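Local structure of exotoxin A (Pseudomonas aeruginosa, 1IKP) at residues Val368-Pro373 with Gly377-Pro382; Lys194-Leu199 with Thr242-Arg247; Asn124-Met129 with Asp200-Val205; Ile132-Met137 with Pro268-Thr273. The protein acts as an NAD-dependent ADP-ribosyltransferase toxin, which enters host cells and most probably inactivates elongation factor 2, stopping protein synthesis. The protein carries 2 engineered substitutions. All blocks are in the same frame, centred on the assembly; numbering follows the deposited sequence.

Interaction 1: Val368-Pro373 with Gly377-Pro382; sequences VSLTCP and GECAGP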
loop_
_atom_site.group_PDB
_atom_site.type_symbol
_atom_site.label_atom_id
_atom_site.label_comp_id
_atom_site.label_asym_id
_atom_site.label_seq_id
_atom_site.Cartn_x
_atom_site.Cartn_y
_atom_site.Cartn_z
ATOM N N VAL A 368 5.507 -5.287 -3.565
ATOM C CA VAL A 368 4.452 -6.190 -3.087
ATOM C C VAL A 368 3.738 -5.466 -1.948
ATOM O O VAL A 368 4.373 -5.109 -0.938
ATOM C CB VAL A 368 5.056 -7.510 -2.595
ATOM C CG1 VAL A 368 3.999 -8.296 -1.810
ATOM C CG2 VAL A 368 5.514 -8.350 -3.802
ATOM N N SER A 369 2.442 -5.240 -2.128
ATOM C CA SER A 369 1.619 -4.518 -1.149
ATOM C C SER A 369 0.635 -5.482 -0.508
ATOM O O SER A 369 -0.118 -6.151 -1.201
ATOM C CB SER A 369 0.880 -3.378 -1.847
ATOM O OG SER A 369 1.817 -2.495 -2.495
ATOM N N LEU A 370 0.634 -5.523 0.816
ATOM C CA LEU A 370 -0.196 -6.456 1.560
ATOM C C LEU A 370 -1.335 -5.783 2.300
ATOM O O LEU A 370 -1.167 -4.698 2.867
ATOM C CB LEU A 370 0.670 -7.185 2.571
ATOM C CG LEU A 370 1.958 -7.797 2.024
ATOM C CD1 LEU A 370 2.765 -8.367 3.183
ATOM C CD2 LEU A 370 1.618 -8.903 1.013
ATOM N N THR A 371 -2.509 -6.407 2.270
ATOM C CA THR A 371 -3.682 -5.912 2.988
ATOM C C THR A 371 -3.613 -6.677 4.312
ATOM O O THR A 371 -4.019 -7.845 4.415
ATOM C CB THR A 371 -4.947 -6.268 2.210
ATOM O OG1 THR A 371 -4.908 -5.570 0.960
ATOM C CG2 THR A 371 -6.190 -5.853 2.978
ATOM N N CYS A 372 -3.116 -6.020 5.346
ATOM C CA CYS A 372 -2.867 -6.700 6.607
ATOM C C CYS A 372 -3.901 -6.593 7.701
ATOM O O CYS A 372 -4.330 -5.508 8.019
ATOM C CB CYS A 372 -1.548 -6.171 7.186
ATOM S SG CYS A 372 -0.110 -6.324 6.069
ATOM N N PRO A 373 -4.303 -7.737 8.283
ATOM C CA PRO A 373 -5.280 -7.721 9.375
ATOM C C PRO A 373 -4.591 -7.062 10.570
ATOM O O PRO A 373 -3.420 -7.340 10.825
ATOM C CB PRO A 373 -5.535 -9.205 9.633
ATOM C CG PRO A 373 -5.300 -9.844 8.300
ATOM C CD PRO A 373 -4.070 -9.108 7.796
ATOM N N GLY A 377 -0.742 -11.697 13.830
ATOM C CA GLY A 377 0.624 -11.442 14.242
ATOM C C GLY A 377 1.252 -10.600 13.153
ATOM O O GLY A 377 0.564 -9.762 12.562
ATOM N N GLU A 378 2.533 -10.807 12.871
ATOM C CA GLU A 378 3.178 -10.025 11.826
ATOM C C GLU A 378 2.639 -10.403 10.447
ATOM O O GLU A 378 2.281 -11.558 10.181
ATOM C CB GLU A 378 4.709 -10.140 11.912
ATOM C CG GLU A 378 5.286 -9.193 12.981
ATOM C CD GLU A 378 6.803 -9.158 13.041
ATOM O OE1 GLU A 378 7.447 -8.832 12.022
ATOM O OE2 GLU A 378 7.352 -9.443 14.127
ATOM N N CYS A 379 2.562 -9.396 9.588
ATOM C CA CYS A 379 2.013 -9.543 8.250
ATOM C C CYS A 379 3.080 -9.967 7.261
ATOM O O CYS A 379 3.983 -9.203 6.942
ATOM C CB CYS A 379 1.393 -8.217 7.839
ATOM S SG CYS A 379 0.361 -8.287 6.348
ATOM N N ALA A 380 2.975 -11.201 6.781
ATOM C CA ALA A 380 3.968 -11.719 5.848
ATOM C C ALA A 380 3.411 -11.837 4.445
ATOM O O ALA A 380 2.235 -12.141 4.253
ATOM C CB ALA A 380 4.475 -13.080 6.328
ATOM N N GLY A 381 4.273 -11.590 3.467
ATOM C CA GLY A 381 3.843 -11.688 2.090
ATOM C C GLY A 381 4.063 -13.098 1.567
ATOM O O GLY A 381 4.491 -13.991 2.316
ATOM N N PRO A 382 3.769 -13.328 0.281
ATOM C CA PRO A 382 3.929 -14.628 -0.388
ATOM C C PRO A 382 5.376 -15.096 -0.326
ATOM O O PRO A 382 6.287 -14.289 -0.222
ATOM C CB PRO A 382 3.516 -14.335 -1.829
ATOM C CG PRO A 382 2.486 -13.273 -1.677
ATOM C CD PRO A 382 3.060 -12.367 -0.591
HETATM O O HOH W 1 -1.292 -9.117 10.170
#

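Interaction 2: Lys194-Leu199 with Thr242-Arg247; sequences KVLCLL and TVISHR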
loop_
_atom_site.group_PDB
_atom_site.type_symbol
_atom_site.label_atom_id
_atom_site.label_comp_id
_atom_site.label_asym_id
_atom_site.label_seq_id
_atom_site.Cartn_x
_atom_site.Cartn_y
_atom_site.Cartn_z
ATOM N N LYS A 194 -9.264 -3.332 -1.322
ATOM C CA LYS A 194 -10.708 -3.174 -1.447
ATOM C C LYS A 194 -11.219 -3.285 -2.857
ATOM O O LYS A 194 -12.420 -3.203 -3.087
ATOM C CB LYS A 194 -11.175 -1.859 -0.796
ATOM C CG LYS A 194 -11.013 -1.875 0.726
ATOM C CD LYS A 194 -11.769 -0.721 1.378
ATOM C CE LYS A 194 -11.587 -0.746 2.890
ATOM N NZ LYS A 194 -12.373 0.381 3.481
ATOM N N VAL A 195 -10.319 -3.455 -3.823
ATOM C CA VAL A 195 -10.789 -3.609 -5.201
ATOM C C VAL A 195 -11.693 -4.854 -5.253
ATOM O O VAL A 195 -12.635 -4.928 -6.066
ATOM C CB VAL A 195 -9.589 -3.730 -6.203
ATOM C CG1 VAL A 195 -8.732 -4.973 -5.911
ATOM C CG2 VAL A 195 -10.105 -3.775 -7.625
ATOM N N LEU A 196 -11.431 -5.810 -4.366
ATOM C CA LEU A 196 -12.232 -7.040 -4.319
ATOM C C LEU A 196 -13.656 -6.737 -3.878
ATOM O O LEU A 196 -14.589 -7.458 -4.216
ATOM C CB LEU A 196 -11.582 -8.073 -3.397
ATOM C CG LEU A 196 -10.163 -8.500 -3.825
ATOM C CD1 LEU A 196 -9.695 -9.646 -2.963
ATOM C CD2 LEU A 196 -10.156 -8.915 -5.305
ATOM N N CYS A 197 -13.819 -5.659 -3.127
ATOM C CA CYS A 197 -15.126 -5.235 -2.639
ATOM C C CYS A 197 -15.995 -4.713 -3.775
ATOM O O CYS A 197 -17.211 -4.591 -3.627
ATOM C CB CYS A 197 -14.944 -4.141 -1.579
ATOM S SG CYS A 197 -14.065 -4.668 -0.078
ATOM N N LEU A 198 -15.390 -4.392 -4.914
ATOM C CA LEU A 198 -16.161 -3.899 -6.055
ATOM C C LEU A 198 -16.697 -5.045 -6.924
ATOM O O LEU A 198 -17.556 -4.832 -7.791
ATOM C CB LEU A 198 -15.294 -3.018 -6.947
ATOM C CG LEU A 198 -14.492 -1.901 -6.301
ATOM C CD1 LEU A 198 -13.790 -1.114 -7.375
ATOM C CD2 LEU A 198 -15.404 -1.008 -5.497
ATOM N N LEU A 199 -16.210 -6.249 -6.666
ATOM C CA LEU A 199 -16.546 -7.402 -7.495
ATOM C C LEU A 199 -17.547 -8.342 -6.842
ATOM O O LEU A 199 -17.219 -9.066 -5.911
ATOM C CB LEU A 199 -15.248 -8.150 -7.838
ATOM C CG LEU A 199 -14.089 -7.247 -8.333
ATOM C CD1 LEU A 199 -12.835 -8.089 -8.501
ATOM C CD2 LEU A 199 -14.483 -6.567 -9.630
ATOM N N THR A 242 -4.513 -16.598 3.371
ATOM C CA THR A 242 -3.434 -15.755 2.855
ATOM C C THR A 242 -3.907 -14.313 2.642
ATOM O O THR A 242 -4.915 -14.074 1.977
ATOM C CB THR A 242 -2.924 -16.304 1.515
ATOM O OG1 THR A 242 -2.565 -17.682 1.678
ATOM C CG2 THR A 242 -1.711 -15.521 1.040
ATOM N N VAL A 243 -3.177 -13.340 3.180
ATOM C CA VAL A 243 -3.609 -11.968 3.012
ATOM C C VAL A 243 -3.643 -11.561 1.540
ATOM O O VAL A 243 -2.888 -12.083 0.698
ATOM C CB VAL A 243 -2.709 -10.974 3.792
ATOM C CG1 VAL A 243 -2.761 -11.279 5.292
ATOM C CG2 VAL A 243 -1.292 -11.047 3.308
ATOM N N ILE A 244 -4.546 -10.650 1.231
ATOM C CA ILE A 244 -4.659 -10.141 -0.128
ATOM C C ILE A 244 -3.372 -9.410 -0.455
ATOM O O ILE A 244 -2.858 -8.641 0.365
ATOM C CB ILE A 244 -5.813 -9.138 -0.250
ATOM C CG1 ILE A 244 -7.148 -9.839 0.070
ATOM C CG2 ILE A 244 -5.860 -8.541 -1.639
ATOM C CD1 ILE A 244 -8.267 -8.847 0.328
ATOM N N SER A 245 -2.827 -9.653 -1.638
ATOM C CA SER A 245 -1.627 -8.917 -2.019
ATOM C C SER A 245 -1.707 -8.400 -3.428
ATOM O O SER A 245 -2.452 -8.901 -4.243
ATOM C CB SER A 245 -0.371 -9.789 -1.890
ATOM O OG SER A 245 -0.289 -10.770 -2.936
ATOM N N HIS A 246 -0.935 -7.350 -3.691
ATOM C CA HIS A 246 -0.796 -6.767 -5.017
ATOM C C HIS A 246 0.696 -6.899 -5.357
ATOM O O HIS A 246 1.542 -7.029 -4.472
ATOM C CB HIS A 246 -1.101 -5.268 -5.013
ATOM C CG HIS A 246 -2.543 -4.910 -5.200
ATOM N ND1 HIS A 246 -3.461 -4.932 -4.168
ATOM C CD2 HIS A 246 -3.208 -4.455 -6.289
ATOM C CE1 HIS A 246 -4.627 -4.500 -4.619
ATOM N NE2 HIS A 246 -4.503 -4.202 -5.897
ATOM N N ARG A 247 1.013 -6.900 -6.644
ATOM C CA ARG A 247 2.417 -6.894 -7.088
ATOM C C ARG A 247 2.490 -5.969 -8.291
ATOM O O ARG A 247 1.621 -6.009 -9.185
ATOM C CB ARG A 247 2.932 -8.299 -7.433
ATOM C CG ARG A 247 4.441 -8.322 -7.720
ATOM C CD ARG A 247 5.062 -9.701 -7.435
ATOM N NE ARG A 247 6.501 -9.712 -7.662
ATOM C CZ ARG A 247 7.389 -10.407 -6.951
ATOM N NH1 ARG A 247 7.030 -11.171 -5.924
ATOM N NH2 ARG A 247 8.668 -10.342 -7.293
#

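Interaction 3: Asn124-Met129 with Asp200-Val205; sequences NQLSHM and DQLDGV. Engineered in segment 200-205: Q201 (natural residue Pro).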
loop_
_atom_site.group_PDB
_atom_site.type_symbol
_atom_site.label_atom_id
_atom_site.label_comp_id
_atom_site.label_asym_id
_atom_site.label_seq_id
_atom_site.Cartn_x
_atom_site.Cartn_y
_atom_site.Cartn_z
ATOM N N ASN A 124 -14.996 -27.345 -7.156
ATOM C CA ASN A 124 -15.161 -26.087 -7.871
ATOM C C ASN A 124 -15.160 -24.907 -6.903
ATOM O O ASN A 124 -15.686 -23.837 -7.203
ATOM C CB ASN A 124 -16.466 -26.103 -8.671
ATOM C CG ASN A 124 -16.529 -24.999 -9.705
ATOM O OD1 ASN A 124 -17.584 -24.737 -10.286
ATOM N ND2 ASN A 124 -15.396 -24.350 -9.951
ATOM N N GLN A 125 -14.559 -25.108 -5.739
ATOM C CA GLN A 125 -14.487 -24.051 -4.740
ATOM C C GLN A 125 -13.167 -23.307 -4.889
ATOM O O GLN A 125 -12.161 -23.887 -5.282
ATOM C CB GLN A 125 -14.557 -24.641 -3.337
ATOM C CG GLN A 125 -15.684 -25.631 -3.136
ATOM C CD GLN A 125 -15.642 -26.247 -1.762
ATOM O OE1 GLN A 125 -14.601 -26.742 -1.320
ATOM N NE2 GLN A 125 -16.781 -26.229 -1.074
ATOM N N LEU A 126 -13.171 -22.024 -4.548
ATOM C CA LEU A 126 -11.959 -21.209 -4.647
ATOM C C LEU A 126 -11.017 -21.657 -3.532
ATOM O O LEU A 126 -11.340 -21.497 -2.348
ATOM C CB LEU A 126 -12.327 -19.738 -4.469
ATOM C CG LEU A 126 -11.555 -18.707 -5.304
ATOM C CD1 LEU A 126 -12.187 -17.343 -5.113
ATOM C CD2 LEU A 126 -10.101 -18.700 -4.914
ATOM N N SER A 127 -9.868 -22.229 -3.891
ATOM C CA SER A 127 -8.907 -22.712 -2.902
ATOM C C SER A 127 -7.733 -21.765 -2.657
ATOM O O SER A 127 -7.252 -21.659 -1.536
ATOM C CB SER A 127 -8.352 -24.076 -3.314
ATOM O OG SER A 127 -7.539 -23.973 -4.474
ATOM N N HIS A 128 -7.254 -21.105 -3.712
ATOM C CA HIS A 128 -6.137 -20.161 -3.580
ATOM C C HIS A 128 -6.318 -19.008 -4.543
ATOM O O HIS A 128 -6.867 -19.180 -5.629
ATOM C CB HIS A 128 -4.805 -20.788 -3.938
ATOM C CG HIS A 128 -4.461 -22.000 -3.141
ATOM N ND1 HIS A 128 -5.034 -23.229 -3.379
ATOM C CD2 HIS A 128 -3.577 -22.181 -2.131
ATOM C CE1 HIS A 128 -4.516 -24.119 -2.549
ATOM N NE2 HIS A 128 -3.630 -23.510 -1.783
ATOM N N MET A 129 -5.810 -17.839 -4.157
ATOM C CA MET A 129 -5.898 -16.655 -5.003
ATOM C C MET A 129 -4.507 -16.083 -5.150
ATOM O O MET A 129 -3.772 -15.952 -4.171
ATOM C CB MET A 129 -6.770 -15.587 -4.365
ATOM C CG MET A 129 -7.861 -16.120 -3.488
ATOM S SD MET A 129 -8.666 -14.752 -2.675
ATOM C CE MET A 129 -10.226 -14.702 -3.595
ATOM N N ASP A 200 -18.769 -8.328 -7.357
ATOM C CA ASP A 200 -19.824 -9.169 -6.811
ATOM C C ASP A 200 -19.447 -10.642 -6.845
ATOM O O ASP A 200 -19.810 -11.407 -5.952
ATOM C CB ASP A 200 -21.123 -8.940 -7.586
ATOM C CG ASP A 200 -21.647 -7.523 -7.431
ATOM O OD1 ASP A 200 -20.910 -6.571 -7.772
ATOM O OD2 ASP A 200 -22.793 -7.363 -6.966
ATOM N N GLN A 201 -18.705 -11.037 -7.872
ATOM C CA GLN A 201 -18.294 -12.424 -8.013
ATOM C C GLN A 201 -17.412 -12.886 -6.861
ATOM O O GLN A 201 -17.225 -14.087 -6.660
ATOM C CB GLN A 201 -17.571 -12.614 -9.350
ATOM C CG GLN A 201 -18.490 -12.464 -10.558
ATOM C CD GLN A 201 -17.733 -12.261 -11.854
ATOM O OE1 GLN A 201 -16.811 -13.014 -12.174
ATOM N NE2 GLN A 201 -18.125 -11.243 -12.616
ATOM N N LEU A 202 -16.895 -11.936 -6.085
ATOM C CA LEU A 202 -16.029 -12.259 -4.959
ATOM C C LEU A 202 -16.531 -11.740 -3.607
ATOM O O LEU A 202 -15.736 -11.483 -2.691
ATOM C CB LEU A 202 -14.622 -11.719 -5.223
ATOM C CG LEU A 202 -13.898 -12.363 -6.405
ATOM C CD1 LEU A 202 -12.473 -11.848 -6.465
ATOM C CD2 LEU A 202 -13.905 -13.879 -6.253
ATOM N N ASP A 203 -17.844 -11.607 -3.466
ATOM C CA ASP A 203 -18.401 -11.119 -2.203
ATOM C C ASP A 203 -17.970 -11.987 -1.029
ATOM O O ASP A 203 -18.007 -13.212 -1.115
ATOM C CB ASP A 203 -19.929 -11.076 -2.260
ATOM C CG ASP A 203 -20.443 -10.004 -3.191
ATOM O OD1 ASP A 203 -19.926 -8.867 -3.130
ATOM O OD2 ASP A 203 -21.371 -10.292 -3.975
ATOM N N GLY A 204 -17.550 -11.341 0.059
ATOM C CA GLY A 204 -17.125 -12.063 1.248
ATOM C C GLY A 204 -15.639 -12.356 1.365
ATOM O O GLY A 204 -15.138 -12.651 2.454
ATOM N N VAL A 205 -14.918 -12.265 0.255
ATOM C CA VAL A 205 -13.495 -12.556 0.297
ATOM C C VAL A 205 -12.709 -11.517 1.096
ATOM O O VAL A 205 -11.861 -11.867 1.923
ATOM C CB VAL A 205 -12.896 -12.656 -1.135
ATOM C CG1 VAL A 205 -11.378 -12.868 -1.054
ATOM C CG2 VAL A 205 -13.542 -13.824 -1.883
#

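Interaction 4: Ile132-Met137 with Pro268-Thr273; sequences IYTIEM and PLETFT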
loop_
_atom_site.group_PDB
_atom_site.type_symbol
_atom_site.label_atom_id
_atom_site.label_comp_id
_atom_site.label_asym_id
_atom_site.label_seq_id
_atom_site.Cartn_x
_atom_site.Cartn_y
_atom_site.Cartn_z
ATOM N N ILE A 132 -2.789 -9.703 -6.937
ATOM C CA ILE A 132 -3.474 -8.878 -7.927
ATOM C C ILE A 132 -2.331 -8.174 -8.685
ATOM O O ILE A 132 -1.545 -7.439 -8.085
ATOM C CB ILE A 132 -4.385 -7.859 -7.247
ATOM C CG1 ILE A 132 -5.434 -8.611 -6.418
ATOM C CG2 ILE A 132 -5.036 -6.958 -8.296
ATOM C CD1 ILE A 132 -6.303 -7.734 -5.556
ATOM N N TYR A 133 -2.238 -8.430 -9.983
ATOM C CA TYR A 133 -1.166 -7.892 -10.815
ATOM C C TYR A 133 -1.638 -6.687 -11.613
ATOM O O TYR A 133 -2.740 -6.685 -12.150
ATOM C CB TYR A 133 -0.642 -8.981 -11.761
ATOM C CG TYR A 133 -0.099 -10.199 -11.046
ATOM C CD1 TYR A 133 1.123 -10.173 -10.375
ATOM C CD2 TYR A 133 -0.811 -11.396 -11.068
ATOM C CE1 TYR A 133 1.632 -11.320 -9.749
ATOM C CE2 TYR A 133 -0.323 -12.519 -10.452
ATOM C CZ TYR A 133 0.896 -12.491 -9.802
ATOM O OH TYR A 133 1.397 -13.632 -9.235
ATOM N N THR A 134 -0.809 -5.645 -11.675
ATOM C CA THR A 134 -1.182 -4.448 -12.416
ATOM C C THR A 134 -0.354 -4.282 -13.721
ATOM O O THR A 134 0.876 -4.299 -13.694
ATOM C CB THR A 134 -0.992 -3.203 -11.527
ATOM O OG1 THR A 134 -1.890 -3.278 -10.415
ATOM C CG2 THR A 134 -1.285 -1.922 -12.309
ATOM N N ILE A 135 -1.042 -4.093 -14.847
ATOM C CA ILE A 135 -0.381 -3.907 -16.155
ATOM C C ILE A 135 -0.801 -2.612 -16.819
ATOM O O ILE A 135 -1.965 -2.422 -17.152
ATOM C CB ILE A 135 -0.666 -5.114 -17.088
ATOM C CG1 ILE A 135 -0.131 -6.389 -16.433
ATOM C CG2 ILE A 135 0.013 -4.890 -18.448
ATOM C CD1 ILE A 135 -0.400 -7.673 -17.223
ATOM N N GLU A 136 0.179 -1.724 -17.015
ATOM C CA GLU A 136 -0.043 -0.418 -17.614
ATOM C C GLU A 136 -0.432 -0.475 -19.082
ATOM O O GLU A 136 0.308 -1.039 -19.889
ATOM C CB GLU A 136 1.223 0.417 -17.455
ATOM C CG GLU A 136 1.075 1.850 -17.918
ATOM C CD GLU A 136 -0.047 2.598 -17.192
ATOM O OE1 GLU A 136 -0.384 2.210 -16.057
ATOM O OE2 GLU A 136 -0.571 3.587 -17.738
ATOM N N MET A 137 -1.544 0.155 -19.441
ATOM C CA MET A 137 -2.030 0.137 -20.809
ATOM C C MET A 137 -2.125 1.475 -21.506
ATOM O O MET A 137 -2.020 1.561 -22.735
ATOM C CB MET A 137 -3.415 -0.535 -20.885
ATOM C CG MET A 137 -3.387 -1.997 -20.413
ATOM S SD MET A 137 -2.463 -3.076 -21.559
ATOM C CE MET A 137 -1.329 -1.993 -22.357
ATOM N N PRO A 268 -1.279 7.291 -5.069
ATOM C CA PRO A 268 -1.237 5.880 -5.473
ATOM C C PRO A 268 0.092 5.485 -6.111
ATOM O O PRO A 268 0.644 6.229 -6.927
ATOM C CB PRO A 268 -2.395 5.762 -6.468
ATOM C CG PRO A 268 -3.305 6.856 -6.069
ATOM C CD PRO A 268 -2.386 7.994 -5.731
ATOM N N LEU A 269 0.592 4.315 -5.740
ATOM C CA LEU A 269 1.830 3.819 -6.283
ATOM C C LEU A 269 1.766 3.751 -7.808
ATOM O O LEU A 269 2.698 4.177 -8.501
ATOM C CB LEU A 269 2.130 2.438 -5.711
ATOM C CG LEU A 269 3.445 1.791 -6.153
ATOM C CD1 LEU A 269 4.601 2.506 -5.476
ATOM C CD2 LEU A 269 3.460 0.325 -5.776
ATOM N N GLU A 270 0.652 3.253 -8.343
ATOM C CA GLU A 270 0.510 3.102 -9.788
ATOM C C GLU A 270 0.454 4.422 -10.583
ATOM O O GLU A 270 0.481 4.416 -11.815
ATOM C CB GLU A 270 -0.691 2.190 -10.101
ATOM C CG GLU A 270 -2.022 2.705 -9.597
ATOM C CD GLU A 270 -3.137 1.642 -9.667
ATOM O OE1 GLU A 270 -4.119 1.883 -10.372
ATOM O OE2 GLU A 270 -3.019 0.595 -9.000
ATOM N N THR A 271 0.395 5.553 -9.893
ATOM C CA THR A 271 0.406 6.836 -10.572
ATOM C C THR A 271 1.800 7.007 -11.181
ATOM O O THR A 271 1.974 7.626 -12.237
ATOM C CB THR A 271 0.130 7.965 -9.572
ATOM O OG1 THR A 271 -1.264 7.947 -9.233
ATOM C CG2 THR A 271 0.513 9.321 -10.156
ATOM N N PHE A 272 2.788 6.409 -10.532
ATOM C CA PHE A 272 4.171 6.518 -10.998
ATOM C C PHE A 272 4.584 5.559 -12.107
ATOM O O PHE A 272 5.698 5.651 -12.631
ATOM C CB PHE A 272 5.103 6.402 -9.802
ATOM C CG PHE A 272 4.886 7.491 -8.793
ATOM C CD1 PHE A 272 5.357 8.781 -9.036
ATOM C CD2 PHE A 272 4.136 7.257 -7.647
ATOM C CE1 PHE A 272 5.077 9.833 -8.153
ATOM C CE2 PHE A 272 3.846 8.302 -6.749
ATOM C CZ PHE A 272 4.321 9.595 -7.009
ATOM N N THR A 273 3.694 4.635 -12.461
ATOM C CA THR A 273 3.957 3.686 -13.538
ATOM C C THR A 273 3.092 4.040 -14.742
ATOM O O THR A 273 3.080 3.306 -15.745
ATOM C CB THR A 273 3.667 2.220 -13.103
ATOM O OG1 THR A 273 2.422 2.157 -12.405
ATOM C CG2 THR A 273 4.783 1.689 -12.224
HETATM O O HOH W 2 -1.302 3.483 -13.807
HETATM O O HOH W 3 0.674 0.695 -13.887
#

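Interaction 1: Val368-Pro373 with Gly377-Pro382
C372 and C379 are joined by a disulfide that closes a short covalent loop at the end of strand 367-371, and the contact shows how one cross-link can define a chain reversal that has no hydrogen bonds between its two arms. The SG atoms of C372 and C379 lie 2.0 Å apart, with a torsion of -84° about the S-S bond, close to the relaxed quarter turn. The two halves start differently: in C379 the sulfur lies anti to the backbone N (chi1 -168°), whereas in C372 it stands beside that nitrogen.

Beyond the bridge the packing is tight. L370 rests its CB on the sulfur, with 3.9 Å to SG of C379, and spreads its branched end over a bare piece of backbone. CD1 of L370 sits 3.6 Å from N of G381, while CD2 of L370 lies 3.7 Å from CA of G381; with no side chain on the glycine, the leucine can settle directly on the main chain. L370 and P382 run past one another in opposite senses, CD2 of L370 lying 4.1 Å from CD of P382, and V368 extends this apolar side more loosely. S245 of strand 245-248 also touches L370 and P382.

The other side of the bridge is looser and opens toward solvent. Exposed G377 offers its carbonyl to R563 NH2, from the catalytic region of the toxin, and also to a water. That water donates to P373 O at 2.8 Å and to G377 O at 3.1 Å.

Interaction 2: Lys194-Leu199 with Thr242-Arg247
The 2.8 Å hydrogen bond from C197 N to K194 O closes the turn that presents V195 and L196 to H246 and I244. The next amides follow suit, L198 N reaching V195 O at 3.0 Å and L199 N reaching L196 O, so that the backbone takes helical phi/psi angles as a run of overlapping turns, without the regular bonds of a helix. The disulfide from C197 to C214 ties this coil to another part of the chain.

Across the contact everything is apolar or nearly so. L196 and I244 reach toward each other tip to tip, CD1 of L196 lying 3.7 Å from CD1 of I244. The isoleucine chain is extended (chi2 165°), which carries its terminal methyl away from the strand to meet the leucine; Y206 and L209 of helix 205-210 also lie against it.

Strand 245-248 runs parallel to strand 126-136 on one flank and antiparallel to strand 367-371 on the other. The coil thus covers part of a sheet joining the lectin-like binding region, a member of the concanavalin clan, to the targeting region. Farther along the strand, H246 turns its imidazole toward V195. CG1 of V195 approaches the ring obliquely, 4.3 Å from NE2 of H246. This nitrogen is buried by the contact and has no polar partner anywhere in the model, a setting that would probably disfavour a charged ring.

Interaction 3: Asn124-Met129 with Asp200-Val205
M129 meets V205 through a bend late in its chain: chi3 of 106° swings the methyl off an otherwise extended run, while an unusual chi1 of -30° aims the whole side chain at the neighbouring turn. V205 answers with CG1 anti to its backbone N (chi1 176°), and the two side chains meet tip to tip. The partners belong to two recognisable motifs, the methionine to the end of a strand segment broken by a classic beta bulge, in which S127 and H128 both face E119, and the valine to the close of a type II turn from L202 to V205.

CE of M129 stands 3.3 Å from CG1 of V205, inside the usual van der Waals distance; this closeness goes with the unusual torsions, and the exact methyl position is somewhat doubtful. SD of M129 follows at 3.7 Å from the same CG1 of V205. A more relaxed pair lies beside it: L126 and L202 cross at about a right angle, with CD1 of L126 4.0 Å from CD2 of L202. F116 and H118 of strand 112-120 also touch L202, placing the leucine over this sheet of the lectin-like binding region.

G204 takes the N-cap position of helix 205-210, of which V205 is the first residue. Within the turn, V205 N bonds to L202 O at 3.2 Å, and just upstream K234 NZ is hydrogen-bonded to D200 O.

Interaction 4: Ile132-Met137 with Pro268-Thr273
E136 lies against the backbone carbonyl of T273, with its CG 3.3 Å from T273 O, and this direct touch is supplemented by two waters. Both donate to the same carboxylate oxygen. One spans E136 OE1 at 2.7 Å and E270 O at 2.8 Å; the other lies 2.9 Å from E136 OE1 and 2.7 Å from T273 OG1. The example illustrates an interface in which, between these two segments, waters do the polar bridging.

The glutamate is shaped for this role. Its CG is anti to the backbone N (chi1 -174°), and a bend at chi2 of 58° folds the carboxylate back beside T273. The second oxygen, OE2, is held by S111 OG and by a direct bond from the amide of H275, just beyond T273, so both ends of the carboxylate have partners, a setting consistent with the ionised form despite burial.

T134 and E270 face each other more distantly, OG1 of T134 standing 4.3 Å from OE2 of E270. K114 NZ links them, hydrogen-bonding to the threonine and forming a salt bridge with the glutamate, whose OE1 is bound by N112 ND2. A 3-10 turn at 269-271 sets the positions of E270 and T273; its T271 N bonds to P268 O at 3.1 Å.

Farther out, F272 and L269 pack on helix 255-265 of the targeting region, while T134 and E136 belong to strand 126-136, flanked by antiparallel strand 112-120 and parallel strand 245-248. The turn is thereby fitted between that helix and the sheet that holds strand 126-136.

All four contacts reach one mixed sheet, yet their chemistry changes with their place. Interactions 2 and 3 are buried and apolar, and they share a layer: L196 packs on both L202 and V205. Interactions 1 and 4 are only partly buried and employ water, the former beside a covalent cross-link, the latter around a carboxylate. Segment 242-247, in interaction 2, is the common neighbour, pairing by backbone bonds with T371 and S369 of interaction 1 and with I132 of interaction 4. Interactions 3 and 4 use different parts of strand 126-136, with centres about 23 Å apart. Interaction 4 alone joins segments from the binding and targeting regions.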